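Local coordinates for putative heme binding protein (Tannerella forsythia, PDB 6EU8) that probably binds heme as a member of the HmuY-like family, with heme-binding properties that differ from those of its Porphyromonas gingivalis relative, at residues A[85-90]-A[158-163]. Sequence-based numbering, arbitrary orientation.
Sequences AIATKE and SVFVVK
The methyl of A87 is a small bump that meets the F160 ring obliquely: its CB lies 3.7 Å from F160 CE2 and almost as close to CD2. F160 reaches it because chi1 of -62° keeps CG beside its own backbone N, and CD2 comes near both A87 CB and I86 O, the carbonyl also approaching obliquely. On the same face A85 CB fits more loosely against V162 CG2, 4.2 Å away. The opposite face carries branched aliphatic side chains. I86 and V161 lie side by side and point the same way, CG1 of the isoleucine against CB of the valine, while V161 CG2 meets T88 CG2 at 3.8 Å.

Between these two layers run two antiparallel strands, 84-87 and 160-163, within the large curled sheet; 105-111 flanks the first and 169-178 the second. I86 and V161 form the hydrogen-bonded pair, I86 N to V161 O and V161 N to I86 O, each 3.0 Å.

Where strand 84-87 gives out, T88 keeps the chains together. With chi1 at 78°, OG1 sits between the backbone N and carbonyl carbon and gives a 2.7 Å hydrogen bond to V159 O. The same hydroxyl accepts from E90 N, closing an ST turn that brings the chain round, and E90 O takes a straight bond (168°) from V159 N. V159 CG2 rests beside that carbonyl. T88 thus grips V159 O with both its backbone N and its hydroxyl, and because that hydroxyl also takes E90 N, the side chain ties the turn to the opposite chain and backbone pairing continues past the regular ladder.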
ATOM      1  N   ALA A  85       2.469  11.452   3.680  1.00 25.36           N
ATOM      2  CA  ALA A  85       3.272  10.690   4.652  1.00 24.93           C
ATOM      3  C   ALA A  85       4.706  11.190   4.831  1.00 24.12           C
ATOM      4  O   ALA A  85       5.272  11.797   3.930  1.00 26.22           O
ATOM      5  CB  ALA A  85       3.315   9.216   4.205  1.00 24.65           C
ATOM      6  N   ILE A  86       5.251  10.918   6.025  1.00 23.91           N
ATOM      7  CA  ILE A  86       6.689  10.994   6.357  1.00 25.34           C
ATOM      8  C   ILE A  86       7.172   9.731   7.034  1.00 24.48           C
ATOM      9  O   ILE A  86       6.400   9.000   7.648  1.00 24.98           O
ATOM     10  CB  ILE A  86       7.073  12.169   7.327  1.00 28.03           C
ATOM     11  CG1 ILE A  86       6.363  12.039   8.686  1.00 28.82           C
ATOM     12  CG2 ILE A  86       6.777  13.489   6.683  1.00 30.24           C
ATOM     13  CD1 ILE A  86       6.813  13.069   9.712  1.00 31.86           C
ATOM     14  N   ALA A  87       8.478   9.465   6.879  1.00 24.93           N
ATOM     15  CA  ALA A  87       9.183   8.485   7.687  1.00 25.66           C
ATOM     16  C   ALA A  87       9.932   9.230   8.781  1.00 24.84           C
ATOM     17  O   ALA A  87      10.842  10.009   8.483  1.00 29.26           O
ATOM     18  CB  ALA A  87      10.165   7.665   6.858  1.00 27.10           C
ATOM     19  N   THR A  88       9.542   8.960  10.011  1.00 26.63           N
ATOM     20  CA  THR A  88      10.245   9.511  11.171  1.00 26.58           C
ATOM     21  C   THR A  88      11.530   8.737  11.416  1.00 29.22           C
ATOM     22  O   THR A  88      11.716   7.626  10.897  1.00 27.47           O
ATOM     23  CB  THR A  88       9.412   9.490  12.471  1.00 26.74           C
ATOM     24  OG1 THR A  88       9.370   8.190  13.068  1.00 26.79           O
ATOM     25  CG2 THR A  88       7.980  10.027  12.279  1.00 28.16           C
ATOM     26  N   LYS A  89      12.391   9.312  12.245  1.00 28.77           N
ATOM     27  CA  LYS A  89      13.587   8.633  12.751  1.00 28.97           C
ATOM     28  C   LYS A  89      13.334   7.718  13.929  1.00 29.22           C
ATOM     29  O   LYS A  89      14.261   7.043  14.387  1.00 29.41           O
ATOM     30  CB  LYS A  89      14.657   9.669  13.133  1.00 32.65           C
ATOM     31  CG  LYS A  89      14.391  10.426  14.435  1.00 35.80           C
ATOM     32  CD  LYS A  89      15.558  11.361  14.770  1.00 38.71           C
ATOM     33  CE  LYS A  89      15.206  12.347  15.884  1.00 39.77           C
ATOM     34  NZ  LYS A  89      15.000  11.741  17.236  1.00 42.34           N
ATOM     35  N   GLU A  90      12.109   7.690  14.451  1.00 27.71           N
ATOM     36  CA  GLU A  90      11.788   6.934  15.644  1.00 29.36           C
ATOM     37  C   GLU A  90      11.445   5.486  15.335  1.00 28.72           C
ATOM     38  O   GLU A  90      10.978   5.167  14.221  1.00 27.72           O
ATOM     39  CB  GLU A  90      10.621   7.592  16.424  1.00 31.07           C
ATOM     40  CG  GLU A  90      10.797   9.086  16.736  1.00 32.17           C
ATOM     41  CD  GLU A  90      12.043   9.432  17.566  1.00 32.21           C
ATOM     42  OE1 GLU A  90      12.537   8.565  18.317  1.00 34.87           O
ATOM     43  OE2 GLU A  90      12.534  10.576  17.445  1.00 34.94           O
ATOM     44  N   SER A 158      11.544   2.024  10.877  1.00 23.58           N
ATOM     45  CA  SER A 158      10.985   3.367  11.113  1.00 23.97           C
ATOM     46  C   SER A 158       9.480   3.353  11.406  1.00 23.97           C
ATOM     47  O   SER A 158       8.713   2.567  10.847  1.00 24.52           O
ATOM     48  CB  SER A 158      11.253   4.294   9.933  1.00 24.29           C
ATOM     49  OG  SER A 158      12.644   4.377   9.621  1.00 28.69           O
ATOM     50  N   VAL A 159       9.070   4.255  12.309  1.00 25.03           N
ATOM     51  CA  VAL A 159       7.649   4.631  12.456  1.00 25.57           C
ATOM     52  C   VAL A 159       7.319   5.665  11.380  1.00 23.21           C
ATOM     53  O   VAL A 159       7.971   6.709  11.273  1.00 24.22           O
ATOM     54  CB  VAL A 159       7.351   5.236  13.867  1.00 24.83           C
ATOM     55  CG1 VAL A 159       5.905   5.718  13.992  1.00 27.28           C
ATOM     56  CG2 VAL A 159       7.576   4.181  14.945  1.00 27.35           C
ATOM     57  N   PHE A 160       6.295   5.358  10.565  1.00 23.38           N
ATOM     58  CA  PHE A 160       5.718   6.288   9.595  1.00 23.10           C
ATOM     59  C   PHE A 160       4.548   7.065  10.210  1.00 23.66           C
ATOM     60  O   PHE A 160       3.851   6.552  11.084  1.00 25.02           O
ATOM     61  CB  PHE A 160       5.246   5.562   8.291  1.00 23.82           C
ATOM     62  CG  PHE A 160       6.363   4.891   7.533  1.00 24.59           C
ATOM     63  CD1 PHE A 160       6.774   3.612   7.874  1.00 26.07           C
ATOM     64  CD2 PHE A 160       6.979   5.526   6.484  1.00 25.22           C
ATOM     65  CE1 PHE A 160       7.843   2.976   7.199  1.00 26.85           C
ATOM     66  CE2 PHE A 160       8.026   4.898   5.790  1.00 26.29           C
ATOM     67  CZ  PHE A 160       8.454   3.621   6.147  1.00 24.83           C
ATOM     68  N   VAL A 161       4.371   8.297   9.754  1.00 24.11           N
ATOM     69  CA  VAL A 161       3.167   9.058  10.094  1.00 25.12           C
ATOM     70  C   VAL A 161       2.454   9.444   8.797  1.00 23.76           C
ATOM     71  O   VAL A 161       3.063   9.993   7.884  1.00 24.88           O
ATOM     72  CB  VAL A 161       3.463  10.297  10.963  1.00 27.62           C
ATOM     73  CG1 VAL A 161       2.136  10.997  11.295  1.00 30.50           C
ATOM     74  CG2 VAL A 161       4.192   9.889  12.264  1.00 28.31           C
ATOM     75  N   VAL A 162       1.158   9.164   8.749  1.00 25.75           N
ATOM     76  CA  VAL A 162       0.317   9.462   7.598  1.00 26.75           C
ATOM     77  C   VAL A 162      -0.835  10.377   8.036  1.00 27.12           C
ATOM     78  O   VAL A 162      -1.548  10.037   8.981  1.00 26.98           O
ATOM     79  CB  VAL A 162      -0.271   8.182   6.975  1.00 25.77           C
ATOM     80  CG1 VAL A 162      -0.877   8.483   5.616  1.00 26.37           C
ATOM     81  CG2 VAL A 162       0.803   7.091   6.808  1.00 28.00           C
ATOM     82  N   LYS A 163      -0.999  11.481   7.310  1.00 26.07           N
ATOM     83  CA  LYS A 163      -2.119  12.446   7.499  1.00 28.80           C
ATOM     84  C   LYS A 163      -3.179  12.202   6.449  1.00 29.51           C
ATOM     85  O   LYS A 163      -2.840  12.114   5.240  1.00 28.82           O
ATOM     86  CB  LYS A 163      -1.634  13.896   7.319  1.00 32.88           C
ATOM     87  CG  LYS A 163      -0.590  14.375   8.306  1.00 37.13           C
ATOM     88  CD  LYS A 163       0.201  15.606   7.837  1.00 44.32           C
ATOM     89  CE  LYS A 163      -0.570  16.904   7.947  1.00 50.48           C
ATOM     90  NZ  LYS A 163       0.390  18.040   7.975  1.00 55.55           N
TER